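Cas13d (uncultured Ruminococcus sp, PDB 6IV9) binds CRISPR RNA in a binary complex and, through its two HEPN domains, probably matures that RNA and cleaves target RNA. Local coordinates at residues Ala353-Ile356 against Ile357-Tyr361; Ile310-Glu313 against Tyr314-Thr317; Ala587-Ile590 against Leu591-Asp595. The protein carries 2 engineered substitutions. All coordinates share one frame; numbering follows the deposited sequence.

Interaction 1. Residues Ala353-Ile356 against Ile357-Tyr361; sequences ADDI and IRLYY
Between Ala353-Ile356 and Ile357-Tyr361 the chain runs on as one regular helix, and four successive i to i+4 bonds show it: Ile357 N to Ala353 O, Arg358 N to Asp354 O, Leu359 N to Asp355 O at 2.9 Å and Tyr360 N to Ile356 O at 2.8 Å. Of the side chains, Arg358 does most across this turn. Its chain is bent at chi3 (-61°), which folds the guanidinium back along the helix toward the N terminus. Arg358 CG touches Asp354 O at 3.4 Å, and the same carbonyl oxygen lies over the centre of the guanidinium face, 3.8 Å above its plane. From there Arg358 NH2 reaches Asp355 OD1 at 3.7 Å, a long salt bridge with carboxylate and guanidinium planes 57° apart, while Arg358 NH1 stands 4.5 Å from Asp354 OD2, beyond salt-bridge range. This is the first turn of helix 353-366, an end where two acidic residues would be expected to suit the helix dipole. Asp355 OD1 has a second cationic partner in Arg417 on helix 400-418, so Arg358 shares the carboxylate with a neighbouring helix. An alanine in place of Arg358 is likely to uncover the Asp354 carbonyl on that side and leave Asp355 with Arg417 as its remaining cationic mate. On the buried side, Ile357 CG1 lies 3.3 Å from Ala353 O, and its side chain packs on Ile341 and Ile334, and Leu359 CG sits 3.5 Å from Asp355 O while its side chain packs on Phe409 and Cys413. Tyr360 touches back only through CB; its ring leads away to an edge-to-face meeting with Phe409, its OH bonds to Asn340 ND2, and it packs on a phosphate of the bound RNA.

Interaction 2. Residues Ile310-Glu313 against Tyr314-Thr317; sequences IDPE and YRDT
Ile310, Asp311 and Pro312 meet Tyr314, Arg315 and Asp316 at the capped N terminus of helix 312-330. Asp311 is the N-cap: its OD1 accepts from Glu313 N at 3.0 Å, nearly straight (165°), using the anti lone pair, the one turned away from OD2. The backbone of Asp311 joins the first turn as well: Tyr314 N donates to Asp311 O at 3.1 Å, an i to i+3 bond arriving 40° out of the carbonyl plane and off a lone pair. Beyond the cap the regular helical pattern sets in with Asp316 N to Pro312 O and Thr317 N to Glu313 O. Ahead of the cap, Ile310 lays its terminal methyl over one face of the Tyr314 ring. Ile310 CD1 is 3.8 Å from the ring centroid and 29° off the normal, a CH-pi contact displaced toward the CG end of the ring, where Ile310 CD1 to Tyr314 CG measures 3.3 Å. The edge of that ring has Asp311 O in its plane. Helix 267-291 lies against this turn: His279 bonds through NE2 to Glu313 OE2 and through ND1 to Thr317 OG1, and its ring meets that of Tyr314. Glu313 OE2 is gripped again by Tyr219 N, and Tyr314 OH reaches Asn217 O. Arg315 ties the cap to the residues before it. With CG beside the backbone N and the chain bent at chi3, its side chain doubles back until NH1 donates to Ile310 O at 2.9 Å; a second bond from NH1 to Ile307 O fixes the guanidinium against the preceding helix 306-309. One guanidinium face lies over the proline, with Arg315 NH2 3.4 Å from Pro312 CA.

Interaction 3. Residues Ala587-Ile590 against Leu591-Asp595; sequences ALTI and LGIDD
Ile593 turns its side chain back onto the last turn of the helix that precedes it. Ile593 CB comes first, 3.8 Å from Leu588 O. At the next position the chain branches: CG1 stands anti to the backbone N (chi1 -157°), leaving CG2 to approach Thr589, where it lies 3.9 Å from Thr589 CA and beside OG1, the two side chains crossing at about a right angle. Thr589 OG1 itself bonds back to Arg585 O. At the end of the other branch, Ile593 CD1 meets Leu588 CD2 at 4.2 Å, and both residues pack on Phe699. This is a glycine-terminated helix C terminus: Leu591 N to Ala587 O and Gly592 N to Leu588 O, at 3.0 Å, are its last bonds, and Gly592 then leaves helical geometry at phi 124°. A CB at those angles would jam against the carbonyl O of Leu591. The return bond of a Schellman motif is absent, Ile593 N being 4.0 Å from Leu588 O; a water bridges to the next carbonyl along, donating to Thr589 O at 2.7 Å and accepting from Ile593 N at 3.1 Å.

From the N terminus the contacts come in series, and none nests in or crosses another: interaction 2 closes before interaction 1 opens, and interaction 1 before interaction 3. Each joins consecutive residues, so none closes a long loop. Interaction 2 starts helix 312-330, whose first turn packs on helix 267-291. Interaction 1 starts helix 353-366, which meets helices 338-347 and 400-418, and its nearest atom is about 4 Å from the RNA. Interaction 3 ends helix 581-591 among helices 617-627, 630-638 and 641-647. Centres of interactions 1 and 2 lie about 36 Å apart, those of 1 and 3 about 49 Å, and none of the three touches another.

Interaction 1. Residues Ala353-Ile356 against Ile357-Tyr361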
# COMPACT_ATOMS: atom_id res chain seq x y z
N ALA A 353 10.52 -37.05 -3.22
CA ALA A 353 11.14 -35.92 -3.95
C ALA A 353 10.09 -35.14 -4.74
O ALA A 353 10.16 -33.92 -4.74
CB ALA A 353 12.21 -36.45 -4.84
N ASP A 354 9.14 -35.82 -5.37
CA ASP A 354 8.09 -35.14 -6.16
C ASP A 354 7.25 -34.25 -5.25
O ASP A 354 6.85 -33.20 -5.67
CB ASP A 354 7.15 -36.14 -6.80
CG ASP A 354 7.70 -36.76 -8.06
OD1 ASP A 354 8.89 -36.52 -8.35
OD2 ASP A 354 6.95 -37.49 -8.73
N ASP A 355 6.96 -34.74 -4.06
CA ASP A 355 6.17 -33.99 -3.07
C ASP A 355 6.93 -32.73 -2.66
O ASP A 355 6.32 -31.70 -2.58
CB ASP A 355 5.97 -34.83 -1.82
CG ASP A 355 4.69 -34.50 -1.10
OD1 ASP A 355 3.80 -33.96 -1.76
OD2 ASP A 355 4.61 -34.76 0.10
N ILE A 356 8.22 -32.85 -2.43
CA ILE A 356 9.06 -31.70 -2.03
C ILE A 356 9.05 -30.66 -3.15
O ILE A 356 8.95 -29.50 -2.85
CB ILE A 356 10.47 -32.18 -1.68
CG1 ILE A 356 10.45 -32.96 -0.36
CG2 ILE A 356 11.46 -31.04 -1.64
CD1 ILE A 356 11.70 -33.73 -0.11
N ILE A 357 9.15 -31.11 -4.39
CA ILE A 357 9.19 -30.17 -5.53
C ILE A 357 7.86 -29.42 -5.60
O ILE A 357 7.89 -28.23 -5.80
CB ILE A 357 9.53 -30.93 -6.83
CG1 ILE A 357 10.98 -31.41 -6.80
CG2 ILE A 357 9.25 -30.07 -8.03
CD1 ILE A 357 11.31 -32.43 -7.86
N ARG A 358 6.74 -30.11 -5.44
CA ARG A 358 5.43 -29.44 -5.49
C ARG A 358 5.31 -28.46 -4.32
O ARG A 358 4.84 -27.36 -4.54
CB ARG A 358 4.32 -30.48 -5.56
CG ARG A 358 4.35 -31.26 -6.87
CD ARG A 358 3.11 -32.10 -7.10
NE ARG A 358 2.97 -33.09 -6.06
CZ ARG A 358 3.21 -34.38 -6.22
NH1 ARG A 358 3.56 -34.85 -7.40
NH2 ARG A 358 3.09 -35.20 -5.20
N LEU A 359 5.75 -28.86 -3.13
CA LEU A 359 5.68 -27.96 -1.96
C LEU A 359 6.57 -26.74 -2.19
O LEU A 359 6.19 -25.67 -1.78
CB LEU A 359 6.09 -28.72 -0.70
CG LEU A 359 5.02 -29.64 -0.12
CD1 LEU A 359 5.63 -30.64 0.83
CD2 LEU A 359 3.94 -28.84 0.57
N TYR A 360 7.74 -26.93 -2.78
CA TYR A 360 8.67 -25.81 -3.03
C TYR A 360 8.07 -24.82 -4.03
O TYR A 360 8.20 -23.64 -3.84
CB TYR A 360 10.07 -26.29 -3.40
CG TYR A 360 11.09 -25.21 -3.24
CD1 TYR A 360 11.59 -24.88 -2.00
CD2 TYR A 360 11.54 -24.49 -4.32
CE1 TYR A 360 12.51 -23.87 -1.83
CE2 TYR A 360 12.47 -23.48 -4.18
CZ TYR A 360 12.96 -23.17 -2.93
OH TYR A 360 13.88 -22.19 -2.78
N TYR A 361 7.38 -25.33 -5.05
CA TYR A 361 6.72 -24.42 -6.01
C TYR A 361 5.68 -23.61 -5.23
O TYR A 361 5.55 -22.44 -5.47
CB TYR A 361 6.06 -25.16 -7.17
CG TYR A 361 5.39 -24.24 -8.15
CD1 TYR A 361 6.09 -23.69 -9.20
CD2 TYR A 361 4.06 -23.91 -8.04
CE1 TYR A 361 5.51 -22.82 -10.10
CE2 TYR A 361 3.46 -23.04 -8.92
CZ TYR A 361 4.18 -22.50 -9.96
OH TYR A 361 3.61 -21.66 -10.86

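Interaction 2. Residues Ile310-Glu313 against Tyr314-Thr317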
# COMPACT_ATOMS: atom_id res chain seq x y z
N ILE A 310 -14.66 -3.51 -22.30
CA ILE A 310 -13.91 -2.67 -23.28
C ILE A 310 -13.35 -3.55 -24.40
O ILE A 310 -13.47 -4.75 -24.31
CB ILE A 310 -12.82 -1.81 -22.62
CG1 ILE A 310 -11.85 -2.65 -21.79
CG2 ILE A 310 -13.44 -0.69 -21.81
CD1 ILE A 310 -10.66 -1.89 -21.30
N ASP A 311 -12.69 -2.93 -25.36
CA ASP A 311 -12.20 -3.69 -26.54
C ASP A 311 -11.27 -4.80 -26.06
O ASP A 311 -10.48 -4.57 -25.19
CB ASP A 311 -11.43 -2.79 -27.50
CG ASP A 311 -11.19 -3.46 -28.84
OD1 ASP A 311 -10.27 -4.26 -28.94
OD2 ASP A 311 -11.93 -3.17 -29.75
N PRO A 312 -11.28 -5.98 -26.71
CA PRO A 312 -10.46 -7.11 -26.31
C PRO A 312 -8.96 -6.84 -26.38
O PRO A 312 -8.22 -7.53 -25.77
CB PRO A 312 -10.80 -8.21 -27.33
CG PRO A 312 -12.10 -7.78 -27.94
CD PRO A 312 -12.11 -6.28 -27.87
N GLU A 313 -8.55 -5.81 -27.11
CA GLU A 313 -7.11 -5.48 -27.23
C GLU A 313 -6.55 -5.14 -25.84
O GLU A 313 -5.42 -5.44 -25.58
CB GLU A 313 -6.86 -4.42 -28.30
CG GLU A 313 -7.39 -3.05 -27.97
CD GLU A 313 -6.97 -1.98 -28.97
OE1 GLU A 313 -7.02 -2.26 -30.15
OE2 GLU A 313 -6.59 -0.91 -28.56
N TYR A 314 -7.34 -4.50 -25.00
CA TYR A 314 -6.88 -4.16 -23.63
C TYR A 314 -6.60 -5.43 -22.85
O TYR A 314 -5.62 -5.50 -22.17
CB TYR A 314 -7.94 -3.34 -22.91
CG TYR A 314 -8.00 -1.89 -23.30
CD1 TYR A 314 -8.70 -1.48 -24.41
CD2 TYR A 314 -7.35 -0.94 -22.55
CE1 TYR A 314 -8.75 -0.14 -24.76
CE2 TYR A 314 -7.40 0.40 -22.88
CZ TYR A 314 -8.10 0.80 -24.00
OH TYR A 314 -8.14 2.11 -24.30
N ARG A 315 -7.47 -6.41 -22.98
CA ARG A 315 -7.32 -7.71 -22.29
C ARG A 315 -6.07 -8.43 -22.80
O ARG A 315 -5.47 -9.13 -22.04
CB ARG A 315 -8.63 -8.50 -22.29
CG ARG A 315 -9.70 -7.85 -21.44
CD ARG A 315 -10.93 -8.69 -21.24
NE ARG A 315 -11.66 -8.89 -22.47
CZ ARG A 315 -12.39 -7.98 -23.06
NH1 ARG A 315 -12.56 -6.80 -22.50
NH2 ARG A 315 -12.94 -8.24 -24.22
N ASP A 316 -5.75 -8.25 -24.07
CA ASP A 316 -4.53 -8.87 -24.64
C ASP A 316 -3.30 -8.28 -23.94
O ASP A 316 -2.37 -9.00 -23.69
CB ASP A 316 -4.48 -8.68 -26.15
CG ASP A 316 -5.46 -9.58 -26.87
OD1 ASP A 316 -5.90 -10.54 -26.28
OD2 ASP A 316 -5.77 -9.28 -28.00
N THR A 317 -3.31 -6.98 -23.68
CA THR A 317 -2.17 -6.36 -22.98
C THR A 317 -2.06 -6.93 -21.56
O THR A 317 -0.98 -7.28 -21.17
CB THR A 317 -2.29 -4.83 -22.95
OG1 THR A 317 -2.10 -4.33 -24.27
CG2 THR A 317 -1.31 -4.20 -21.99

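Interaction 3. Residues Ala587-Ile590 against Leu591-Asp595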
# COMPACT_ATOMS: atom_id res chain seq x y z
N ALA A 587 20.82 10.07 -12.07
CA ALA A 587 21.75 9.60 -11.02
C ALA A 587 22.83 10.63 -10.70
O ALA A 587 23.02 10.93 -9.55
CB ALA A 587 22.34 8.28 -11.42
N LEU A 588 23.50 11.18 -11.70
CA LEU A 588 24.55 12.18 -11.42
C LEU A 588 23.94 13.42 -10.75
O LEU A 588 24.54 13.92 -9.86
CB LEU A 588 25.24 12.56 -12.73
CG LEU A 588 26.44 11.69 -13.09
CD1 LEU A 588 26.08 10.23 -13.11
CD2 LEU A 588 27.04 12.11 -14.42
N THR A 589 22.78 13.87 -11.21
CA THR A 589 22.11 15.06 -10.65
C THR A 589 21.72 14.84 -9.18
O THR A 589 21.89 15.74 -8.40
CB THR A 589 20.88 15.42 -11.49
OG1 THR A 589 21.28 15.58 -12.84
CG2 THR A 589 20.18 16.67 -11.02
N ILE A 590 21.19 13.67 -8.84
CA ILE A 590 20.80 13.44 -7.42
C ILE A 590 22.04 13.47 -6.52
O ILE A 590 21.90 13.86 -5.39
CB ILE A 590 19.90 12.19 -7.24
CG1 ILE A 590 18.89 12.40 -6.12
CG2 ILE A 590 20.68 10.91 -7.07
CD1 ILE A 590 17.82 11.36 -6.07
N LEU A 591 23.15 12.95 -7.00
CA LEU A 591 24.42 12.95 -6.23
C LEU A 591 24.93 14.38 -6.07
O LEU A 591 25.37 14.73 -5.00
CB LEU A 591 25.43 12.09 -6.98
CG LEU A 591 25.62 10.66 -6.48
CD1 LEU A 591 24.57 10.20 -5.49
CD2 LEU A 591 25.83 9.68 -7.60
N GLY A 592 24.82 15.18 -7.13
CA GLY A 592 25.29 16.57 -7.16
C GLY A 592 26.26 16.76 -8.31
O GLY A 592 27.31 16.16 -8.30
N ILE A 593 25.88 17.60 -9.26
CA ILE A 593 26.66 17.85 -10.50
C ILE A 593 26.42 19.29 -10.94
O ILE A 593 25.48 19.91 -10.47
CB ILE A 593 26.23 16.84 -11.58
CG1 ILE A 593 27.30 16.63 -12.65
CG2 ILE A 593 24.92 17.25 -12.20
CD1 ILE A 593 28.27 15.56 -12.32
N ASP A 594 27.27 19.76 -11.85
CA ASP A 594 27.14 21.13 -12.40
C ASP A 594 25.76 21.21 -13.05
O ASP A 594 25.41 20.31 -13.80
CB ASP A 594 28.30 21.40 -13.37
CG ASP A 594 28.08 22.49 -14.40
OD1 ASP A 594 27.22 23.34 -14.19
OD2 ASP A 594 28.81 22.48 -15.41
N ASP A 595 25.05 22.28 -12.78
CA ASP A 595 23.67 22.49 -13.27
C ASP A 595 23.62 22.52 -14.80
O ASP A 595 22.58 22.20 -15.34
CB ASP A 595 23.07 23.78 -12.71
CG ASP A 595 22.56 23.65 -11.29
OD1 ASP A 595 22.38 22.51 -10.82
OD2 ASP A 595 22.36 24.70 -10.66
O HOH W 1 22.83 18.22 -8.81